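Local coordinates for protein DNA ligase (Aquifex aeolicus, PDB 3QWU) that binds adenosine and calcium and, as a putative ATP-dependent ligase, probably joins nucleic acid ends through an adenylated intermediate, at residues C105-D110 with C308-K313; K328-K333 with F348-L353; L118-E123 with E178-P183. All blocks are in the same frame, centred on the assembly; numbering follows the deposited sequence.

Contact 1. Residues C105-D110 with C308-K313; sequences CPFTTD and CKFRKK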
loop_
_atom_site.group_PDB
_atom_site.type_symbol
_atom_site.label_atom_id
_atom_site.label_comp_id
_atom_site.label_asym_id
_atom_site.label_seq_id
_atom_site.Cartn_x
_atom_site.Cartn_y
_atom_site.Cartn_z
ATOM N N CYS A 105 14.117 0.193 27.633
ATOM C CA CYS A 105 12.985 1.122 27.617
ATOM C C CYS A 105 12.982 1.909 28.904
ATOM O O CYS A 105 12.804 1.330 29.980
ATOM C CB CYS A 105 11.670 0.380 27.521
ATOM S SG CYS A 105 10.296 1.582 27.506
ATOM N N PRO A 106 13.190 3.223 28.811
ATOM C CA PRO A 106 13.227 4.051 30.015
ATOM C C PRO A 106 11.872 4.125 30.731
ATOM O O PRO A 106 11.814 4.236 31.949
ATOM C CB PRO A 106 13.648 5.440 29.489
ATOM C CG PRO A 106 14.047 5.262 28.109
ATOM C CD PRO A 106 13.493 3.996 27.589
ATOM N N PHE A 107 10.786 4.049 29.974
ATOM C CA PHE A 107 9.475 4.084 30.589
ATOM C C PHE A 107 9.180 2.764 31.282
ATOM O O PHE A 107 8.903 2.764 32.489
ATOM C CB PHE A 107 8.394 4.413 29.564
ATOM C CG PHE A 107 6.996 4.121 30.033
ATOM C CD1 PHE A 107 6.340 4.990 30.854
ATOM C CD2 PHE A 107 6.349 2.974 29.633
ATOM C CE1 PHE A 107 5.059 4.755 31.251
ATOM C CE2 PHE A 107 5.076 2.708 30.056
ATOM C CZ PHE A 107 4.420 3.612 30.855
ATOM N N THR A 108 9.233 1.658 30.539
ATOM C CA THR A 108 8.958 0.320 31.103
ATOM C C THR A 108 9.903 0.008 32.265
ATOM O O THR A 108 9.462 -0.483 33.292
ATOM C CB THR A 108 9.063 -0.831 30.040
ATOM O OG1 THR A 108 8.451 -0.416 28.816
ATOM C CG2 THR A 108 8.459 -2.200 30.589
ATOM N N THR A 109 11.190 0.282 32.116
ATOM C CA THR A 109 12.152 0.081 33.223
ATOM C C THR A 109 11.845 0.939 34.468
ATOM O O THR A 109 11.954 0.455 35.579
ATOM C CB THR A 109 13.608 0.387 32.809
ATOM O OG1 THR A 109 13.942 -0.421 31.707
ATOM C CG2 THR A 109 14.588 0.117 33.982
ATOM N N ASP A 110 11.498 2.211 34.271
ATOM C CA ASP A 110 11.088 3.093 35.380
ATOM C C ASP A 110 9.866 2.532 36.127
ATOM O O ASP A 110 9.761 2.574 37.347
ATOM C CB ASP A 110 10.739 4.470 34.791
ATOM C CG ASP A 110 10.192 5.442 35.823
ATOM O OD1 ASP A 110 9.065 5.217 36.296
ATOM O OD2 ASP A 110 10.876 6.430 36.153
ATOM N N CYS A 308 1.888 9.705 29.508
ATOM C CA CYS A 308 2.369 8.616 30.371
ATOM C C CYS A 308 3.070 9.173 31.605
ATOM O O CYS A 308 3.354 10.363 31.671
ATOM C CB CYS A 308 3.255 7.670 29.572
ATOM S SG CYS A 308 4.691 8.491 28.815
ATOM N N LYS A 309 3.282 8.308 32.598
ATOM C CA LYS A 309 3.725 8.678 33.982
ATOM C C LYS A 309 5.070 8.075 34.367
ATOM O O LYS A 309 5.291 6.898 34.120
ATOM C CB LYS A 309 2.763 8.054 34.964
ATOM C CG LYS A 309 1.851 8.936 35.642
ATOM C CD LYS A 309 0.741 8.071 36.283
ATOM C CE LYS A 309 1.094 7.632 37.699
ATOM N NZ LYS A 309 0.051 6.800 38.372
ATOM N N PHE A 310 5.926 8.821 35.037
ATOM C CA PHE A 310 7.184 8.258 35.498
ATOM C C PHE A 310 7.410 8.515 36.965
ATOM O O PHE A 310 6.966 9.520 37.480
ATOM C CB PHE A 310 8.394 8.838 34.786
ATOM C CG PHE A 310 8.375 8.684 33.330
ATOM C CD1 PHE A 310 7.472 9.395 32.561
ATOM C CD2 PHE A 310 9.318 7.887 32.702
ATOM C CE1 PHE A 310 7.467 9.275 31.176
ATOM C CE2 PHE A 310 9.353 7.777 31.313
ATOM C CZ PHE A 310 8.417 8.453 30.541
ATOM N N ARG A 311 8.136 7.607 37.607
ATOM C CA ARG A 311 8.673 7.801 38.955
ATOM C C ARG A 311 9.864 8.770 38.927
ATOM O O ARG A 311 10.025 9.579 39.851
ATOM C CB ARG A 311 9.078 6.459 39.558
ATOM C CG ARG A 311 7.927 5.442 39.484
ATOM C CD ARG A 311 8.153 4.233 40.320
ATOM N NE ARG A 311 7.809 4.489 41.713
ATOM C CZ ARG A 311 7.951 3.608 42.705
ATOM N NH1 ARG A 311 7.609 3.969 43.940
ATOM N NH2 ARG A 311 8.430 2.386 42.471
ATOM N N LYS A 312 10.645 8.736 37.843
ATOM C CA LYS A 312 11.791 9.605 37.714
ATOM C C LYS A 312 11.682 10.514 36.499
ATOM O O LYS A 312 11.436 10.039 35.384
ATOM C CB LYS A 312 13.046 8.771 37.524
ATOM C CG LYS A 312 13.452 7.922 38.691
ATOM C CD LYS A 312 14.989 7.714 38.665
ATOM C CE LYS A 312 15.491 6.754 39.775
ATOM N NZ LYS A 312 16.981 6.582 39.670
ATOM N N LYS A 313 11.934 11.798 36.703
ATOM C CA LYS A 313 12.100 12.769 35.604
ATOM C C LYS A 313 13.187 12.424 34.594
ATOM O O LYS A 313 12.959 12.487 33.411
ATOM C CB LYS A 313 12.397 14.171 36.147
ATOM C CG LYS A 313 11.986 15.277 35.203
ATOM C CD LYS A 313 12.721 16.579 35.518
ATOM C CE LYS A 313 12.383 17.662 34.504
ATOM N NZ LYS A 313 13.297 18.853 34.646
#
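Phe107 and Asp110, one turn apart near the start of helix 106-115, meet Phe310 and the two residues after it, where strand 303-310 gives way to a loop. The contact docks the ligase-type nucleotidyltransferase part of the chain on its C-terminal region. Its dense half is aromatic. Phe107 and Phe310 form a T-shaped (edge-to-face) pair, ring centroids 5.6 Å apart and planes at 79°, with the edge of Phe107 directed at the face of Phe310. The Phe107 ring swings out with CG anti to the backbone N (chi1 165°), which carries CE1 to within 3.8 Å of Cys308 CB; the sulfur of Cys308 stands obliquely to the same ring. Pro139, Val152 and Tyr84 also touch Phe107, while Ala316 and Leu319 of helix 313-325 pack on Phe310, so both rings are buried. On the other half the chain turns outward. The aliphatic part of Arg311 lies against the Asp110 carboxylate, its CG 3.4 Å from OD1, but the guanidinium runs on past Asp110 toward Asp114 of the same helix, a long and weak ion pair, while the extended chain of Lys312 leads away; both residues are exposed. What holds this side is the buried Asp110 carboxylate on backbone N-H groups, not on the charged ends of Arg311 and Lys312: it grips two successive amides, and Asn315 ND2 donates to OD2 as well. Arg311 N donates to Asp110 OD1 over 2.9 Å, nearly straight at 168°, and Lys312 N reaches Asp110 OD2 over 2.9 Å, each carboxylate oxygen using its syn lone pair.

Contact 2. Residues K328-K333 with F348-L353; sequences KHIQVK and FDKVFL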
loop_
_atom_site.group_PDB
_atom_site.type_symbol
_atom_site.label_atom_id
_atom_site.label_comp_id
_atom_site.label_asym_id
_atom_site.label_seq_id
_atom_site.Cartn_x
_atom_site.Cartn_y
_atom_site.Cartn_z
ATOM N N LYS A 328 12.214 8.919 12.328
ATOM C CA LYS A 328 12.606 10.032 11.445
ATOM C C LYS A 328 11.382 10.325 10.564
ATOM O O LYS A 328 10.511 9.455 10.426
ATOM C CB LYS A 328 13.846 9.706 10.611
ATOM C CG LYS A 328 14.889 10.839 10.628
ATOM C CD LYS A 328 15.925 10.737 9.501
ATOM C CE LYS A 328 15.640 11.708 8.337
ATOM N NZ LYS A 328 16.807 11.914 7.395
ATOM N N HIS A 329 11.300 11.554 10.025
ATOM C CA HIS A 329 10.059 12.112 9.415
ATOM C C HIS A 329 8.957 12.361 10.486
ATOM O O HIS A 329 7.976 13.093 10.245
ATOM C CB HIS A 329 9.437 11.212 8.320
ATOM C CG HIS A 329 10.413 10.457 7.465
ATOM N ND1 HIS A 329 11.286 11.076 6.590
ATOM C CD2 HIS A 329 10.591 9.122 7.292
ATOM C CE1 HIS A 329 11.994 10.154 5.953
ATOM N NE2 HIS A 329 11.595 8.960 6.365
ATOM N N ILE A 330 9.076 11.694 11.630
ATOM C CA ILE A 330 8.198 11.936 12.771
ATOM C C ILE A 330 8.935 12.870 13.730
ATOM O O ILE A 330 10.066 12.590 14.092
ATOM C CB ILE A 330 7.870 10.623 13.515
ATOM C CG1 ILE A 330 6.897 9.733 12.724
ATOM C CG2 ILE A 330 7.281 10.935 14.845
ATOM C CD1 ILE A 330 7.058 9.802 11.189
ATOM N N GLN A 331 8.309 13.979 14.114
ATOM C CA GLN A 331 8.885 14.883 15.096
ATOM C C GLN A 331 8.326 14.542 16.467
ATOM O O GLN A 331 7.104 14.533 16.640
ATOM C CB GLN A 331 8.552 16.348 14.773
ATOM C CG GLN A 331 9.023 17.360 15.825
ATOM C CD GLN A 331 8.795 18.829 15.418
ATOM O OE1 GLN A 331 7.917 19.155 14.608
ATOM N NE2 GLN A 331 9.580 19.716 16.010
ATOM N N VAL A 332 9.208 14.284 17.439
ATOM C CA VAL A 332 8.808 14.166 18.855
ATOM C C VAL A 332 8.912 15.530 19.518
ATOM O O VAL A 332 9.943 16.226 19.418
ATOM C CB VAL A 332 9.620 13.094 19.575
ATOM C CG1 VAL A 332 9.152 12.935 21.035
ATOM C CG2 VAL A 332 9.509 11.773 18.811
ATOM N N LYS A 333 7.800 15.958 20.090
ATOM C CA LYS A 333 7.630 17.327 20.564
ATOM C C LYS A 333 6.917 17.313 21.914
ATOM O O LYS A 333 5.730 17.000 21.975
ATOM C CB LYS A 333 6.808 18.143 19.562
ATOM C CG LYS A 333 6.473 19.591 19.999
ATOM C CD LYS A 333 7.546 20.609 19.540
ATOM C CE LYS A 333 7.387 22.035 20.164
ATOM N NZ LYS A 333 8.707 22.588 20.663
ATOM N N PHE A 348 3.232 14.137 25.092
ATOM C CA PHE A 348 4.018 14.541 23.937
ATOM C C PHE A 348 3.336 14.201 22.627
ATOM O O PHE A 348 2.444 13.350 22.570
ATOM C CB PHE A 348 5.444 13.953 24.004
ATOM C CG PHE A 348 5.508 12.477 23.778
ATOM C CD1 PHE A 348 5.408 11.590 24.841
ATOM C CD2 PHE A 348 5.713 11.957 22.489
ATOM C CE1 PHE A 348 5.474 10.195 24.626
ATOM C CE2 PHE A 348 5.785 10.574 22.273
ATOM C CZ PHE A 348 5.646 9.694 23.325
ATOM N N ASP A 349 3.791 14.889 21.581
ATOM C CA ASP A 349 3.252 14.736 20.268
ATOM C C ASP A 349 4.217 13.992 19.330
ATOM O O ASP A 349 5.427 14.247 19.353
ATOM C CB ASP A 349 2.927 16.126 19.725
ATOM C CG ASP A 349 1.730 16.787 20.448
ATOM O OD1 ASP A 349 0.942 16.084 21.157
ATOM O OD2 ASP A 349 1.545 18.020 20.266
ATOM N N LYS A 350 3.691 13.039 18.555
ATOM C CA LYS A 350 4.371 12.577 17.348
ATOM C C LYS A 350 3.688 13.343 16.191
ATOM O O LYS A 350 2.492 13.162 15.934
ATOM C CB LYS A 350 4.282 11.038 17.156
ATOM C CG LYS A 350 5.085 10.193 18.190
ATOM C CD LYS A 350 4.774 8.652 18.169
ATOM C CE LYS A 350 5.002 8.034 19.603
ATOM N NZ LYS A 350 5.243 6.565 19.660
ATOM N N VAL A 351 4.434 14.252 15.573
ATOM C CA VAL A 351 3.986 15.060 14.442
ATOM C C VAL A 351 4.452 14.352 13.179
ATOM O O VAL A 351 5.662 14.175 13.006
ATOM C CB VAL A 351 4.641 16.508 14.460
ATOM C CG1 VAL A 351 4.262 17.323 13.211
ATOM C CG2 VAL A 351 4.293 17.292 15.774
ATOM N N PHE A 352 3.516 13.961 12.314
ATOM C CA PHE A 352 3.819 13.335 11.020
ATOM C C PHE A 352 4.040 14.400 9.937
ATOM O O PHE A 352 3.077 14.907 9.339
ATOM C CB PHE A 352 2.650 12.413 10.624
ATOM C CG PHE A 352 2.423 11.290 11.610
ATOM C CD1 PHE A 352 3.061 10.068 11.452
ATOM C CD2 PHE A 352 1.642 11.494 12.745
ATOM C CE1 PHE A 352 2.885 9.055 12.390
ATOM C CE2 PHE A 352 1.468 10.490 13.687
ATOM C CZ PHE A 352 2.060 9.273 13.505
ATOM N N LEU A 353 5.309 14.716 9.673
ATOM C CA LEU A 353 5.690 15.858 8.844
ATOM C C LEU A 353 5.325 15.667 7.392
ATOM O O LEU A 353 5.000 16.635 6.699
ATOM C CB LEU A 353 7.216 16.110 8.891
ATOM C CG LEU A 353 7.944 16.918 9.976
ATOM C CD1 LEU A 353 7.143 17.233 11.252
ATOM C CD2 LEU A 353 9.218 16.146 10.318
#
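Ile330 to Lys333 pair with Asp349 to Phe352 as antiparallel strands, their short axes 4.5 Å apart at closest and at 158° to each other. Gln331 with Val351 and Lys333 with Asp349 are the hydrogen-bonded pairs; Ile330 with Phe352 and Val332 with Lys350 are the non-hydrogen-bonded ones. Val351 N donates to Gln331 O over 2.9 Å, almost straight at 175°, and Gln331 N returns a bond to Val351 O. One more backbone bond follows beyond the strands, from Leu353 N to His329 O at 3.2 Å. Ile330, Val332, Lys350 and Phe352 share one face. There the Ile330 side chain runs alongside the Phe352 ring, with CD1 of Ile330 4.0 Å from CD1 of Phe352. Ile330 CG2, anti to the backbone N, meets Lys350 CB at 3.8 Å, while the lysine's NZ travels on to Pro139 O. Val332 CG1 approaches Phe348 CD2 (3.9 Å), and Leu320 and Leu323 of helix 313-325 pack on Val332. On the other face Gln331 CB touches both Val351 CB and Leu353 CD1, and the Asp349 carboxylate is held by Thr305 and Arg335. These are the paired arms of the beta hairpin 330-340/343-352, which strand 303-310 extends into a three-stranded antiparallel sheet of the C-terminal region, a region whose sequence family is grouped with the OB folds.

Contact 3. Residues L118-E123 with E178-P183; sequences LRILDE and EKYNLP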
loop_
_atom_site.group_PDB
_atom_site.type_symbol
_atom_site.label_atom_id
_atom_site.label_comp_id
_atom_site.label_asym_id
_atom_site.label_seq_id
_atom_site.Cartn_x
_atom_site.Cartn_y
_atom_site.Cartn_z
ATOM N N LEU A 118 9.113 -8.558 41.235
ATOM C CA LEU A 118 10.240 -9.232 40.632
ATOM C C LEU A 118 11.083 -10.114 41.588
ATOM O O LEU A 118 12.233 -10.466 41.275
ATOM C CB LEU A 118 11.095 -8.197 39.893
ATOM C CG LEU A 118 10.416 -7.749 38.571
ATOM C CD1 LEU A 118 11.219 -6.623 37.889
ATOM C CD2 LEU A 118 10.188 -8.945 37.566
ATOM N N ARG A 119 10.480 -10.493 42.720
ATOM C CA ARG A 119 10.931 -11.624 43.576
ATOM C C ARG A 119 11.295 -12.851 42.750
ATOM O O ARG A 119 12.337 -13.458 42.963
ATOM C CB ARG A 119 9.797 -12.022 44.551
ATOM C CG ARG A 119 10.158 -12.913 45.715
ATOM C CD ARG A 119 8.977 -13.013 46.712
ATOM N NE ARG A 119 8.432 -14.382 46.837
ATOM C CZ ARG A 119 7.196 -14.786 46.497
ATOM N NH1 ARG A 119 6.302 -13.934 45.987
ATOM N NH2 ARG A 119 6.835 -16.072 46.659
ATOM N N ILE A 120 10.425 -13.215 41.809
ATOM C CA ILE A 120 10.719 -14.332 40.865
ATOM C C ILE A 120 12.127 -14.274 40.220
ATOM O O ILE A 120 12.818 -15.280 40.122
ATOM C CB ILE A 120 9.640 -14.458 39.779
ATOM C CG1 ILE A 120 9.946 -15.615 38.822
ATOM C CG2 ILE A 120 9.536 -13.190 38.958
ATOM C CD1 ILE A 120 8.848 -15.839 37.771
ATOM N N LEU A 121 12.570 -13.102 39.825
ATOM C CA LEU A 121 13.924 -12.958 39.293
ATOM C C LEU A 121 14.945 -13.087 40.435
ATOM O O LEU A 121 15.955 -13.798 40.305
ATOM C CB LEU A 121 14.108 -11.619 38.508
ATOM C CG LEU A 121 13.199 -11.424 37.251
ATOM C CD1 LEU A 121 13.445 -10.092 36.534
ATOM C CD2 LEU A 121 13.315 -12.596 36.243
ATOM N N ASP A 122 14.691 -12.444 41.563
ATOM C CA ASP A 122 15.595 -12.597 42.693
ATOM C C ASP A 122 15.853 -14.075 42.978
ATOM O O ASP A 122 17.000 -14.457 43.264
ATOM C CB ASP A 122 15.054 -11.913 43.937
ATOM C CG ASP A 122 14.947 -10.406 43.773
ATOM O OD1 ASP A 122 15.662 -9.840 42.915
ATOM O OD2 ASP A 122 14.139 -9.787 44.486
ATOM N N GLU A 123 14.811 -14.897 42.895
ATOM C CA GLU A 123 14.910 -16.319 43.221
ATOM C C GLU A 123 15.309 -17.170 42.028
ATOM O O GLU A 123 15.732 -18.277 42.197
ATOM C CB GLU A 123 13.591 -16.850 43.820
ATOM C CG GLU A 123 13.224 -16.081 45.106
ATOM C CD GLU A 123 12.025 -16.628 45.865
ATOM O OE1 GLU A 123 11.330 -17.538 45.386
ATOM O OE2 GLU A 123 11.771 -16.143 46.966
ATOM N N GLU A 178 1.687 -19.012 38.848
ATOM C CA GLU A 178 0.867 -19.332 40.021
ATOM C C GLU A 178 1.703 -19.098 41.311
ATOM O O GLU A 178 1.233 -18.467 42.262
ATOM C CB GLU A 178 0.260 -20.737 39.901
ATOM C CG GLU A 178 -0.178 -21.405 41.223
ATOM C CD GLU A 178 -1.638 -21.084 41.695
ATOM O OE1 GLU A 178 -2.235 -20.047 41.284
ATOM O OE2 GLU A 178 -2.170 -21.891 42.512
ATOM N N LYS A 179 2.953 -19.524 41.309
ATOM C CA LYS A 179 3.781 -19.425 42.508
ATOM C C LYS A 179 3.970 -17.976 42.963
ATOM O O LYS A 179 3.716 -17.659 44.128
ATOM C CB LYS A 179 5.140 -20.080 42.260
ATOM C CG LYS A 179 6.005 -20.199 43.500
ATOM C CD LYS A 179 7.278 -20.947 43.210
ATOM C CE LYS A 179 8.201 -20.912 44.396
ATOM N NZ LYS A 179 9.618 -20.815 43.966
ATOM N N TYR A 180 4.350 -17.105 42.018
ATOM C CA TYR A 180 4.737 -15.726 42.289
ATOM C C TYR A 180 3.621 -14.718 42.066
ATOM O O TYR A 180 3.810 -13.493 42.212
ATOM C CB TYR A 180 5.933 -15.379 41.420
ATOM C CG TYR A 180 7.172 -16.147 41.830
ATOM C CD1 TYR A 180 7.707 -17.163 41.032
ATOM C CD2 TYR A 180 7.814 -15.858 43.033
ATOM C CE1 TYR A 180 8.862 -17.854 41.446
ATOM C CE2 TYR A 180 8.940 -16.514 43.426
ATOM C CZ TYR A 180 9.459 -17.509 42.652
ATOM O OH TYR A 180 10.552 -18.145 43.119
ATOM N N ASN A 181 2.470 -15.253 41.667
ATOM C CA ASN A 181 1.263 -14.485 41.479
ATOM C C ASN A 181 1.338 -13.396 40.442
ATOM O O ASN A 181 0.835 -12.314 40.638
ATOM C CB ASN A 181 0.904 -13.855 42.788
ATOM C CG ASN A 181 -0.535 -13.926 43.028
ATOM O OD1 ASN A 181 -1.057 -14.977 43.514
ATOM N ND2 ASN A 181 -1.236 -12.849 42.669
ATOM N N LEU A 182 1.933 -13.704 39.308
ATOM C CA LEU A 182 2.136 -12.712 38.263
ATOM C C LEU A 182 0.841 -12.415 37.484
ATOM O O LEU A 182 -0.010 -13.265 37.347
ATOM C CB LEU A 182 3.256 -13.196 37.331
ATOM C CG LEU A 182 4.595 -13.482 38.063
ATOM C CD1 LEU A 182 5.683 -13.971 37.115
ATOM C CD2 LEU A 182 5.055 -12.215 38.825
ATOM N N PRO A 183 0.693 -11.186 36.996
ATOM C CA PRO A 183 -0.368 -10.906 36.035
ATOM C C PRO A 183 -0.023 -11.585 34.699
ATOM O O PRO A 183 1.147 -11.545 34.267
ATOM C CB PRO A 183 -0.326 -9.377 35.904
ATOM C CG PRO A 183 1.113 -8.976 36.266
ATOM C CD PRO A 183 1.655 -10.073 37.151
#
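Tyr180 is clasped by three residues of helix 119-123. Over one face of its ring sits Ile120, whose CB lies 3.7 Å from the centroid and 17° off the normal, a CH-pi contact. CG1 of Ile120, anti to the backbone N (chi1 -180°), runs on over the rim to Tyr180 CD1 at 3.5 Å, and CD1 of Ile120 then meets Leu182 CD1 at 3.7 Å. Arg119 comes to the ring edge instead: Tyr180 CD2 stands over the centre of its guanidinium, the two planes 61° apart. At the phenol end the OH donates to Glu123 OE1 in a very short bond of 2.5 Å. This clasp lies at the C-terminal end of helix 170-180, where Asn181 turns to positive phi, and ties that helix to helix 119-123 within the nucleotidyltransferase part of the fold. Lys179 CG covers the ring face opposite Ile120, and Lys179 NZ donates to Tyr180 OH at 3.0 Å; Asn124 ND2 is hydrogen-bonded to the same oxygen. A phenylalanine in place of Tyr180 would probably keep much of the packing on Ile120 but leave Glu123 OE1 without its hydroxyl donor and Lys179 NZ without its acceptor. Charge surrounds the bond more loosely, through long salt bridges from Glu123 to Arg119 and Lys179. Farther in, Phe159 of strand 153-161 backs both Ile120 and Leu182, and Leu127 of strand 127-134 touches Ile120.

In the fold
Contact 3 (118-123 with 178-183) is nested inside the long loop closed by contact 1 (105-110 with 308-313), and contact 2 (328-333 with 348-353) follows both. Helices 106-115 and 119-123 are consecutive in the chain, so contacts 1 and 3, with centres 21 Å apart, draw on neighbouring parts of the nucleotidyltransferase region. Contacts 1 and 2, 20 Å apart between centres, share the three-stranded sheet of the C-terminal region through the adjacent strands 303-310 and 343-352. Contacts 2 and 3 lie 38 Å apart between centres, on opposite sides of the chain's centre. Contact 1 alone of the three bridges the two family regions; the others each knit one of them internally.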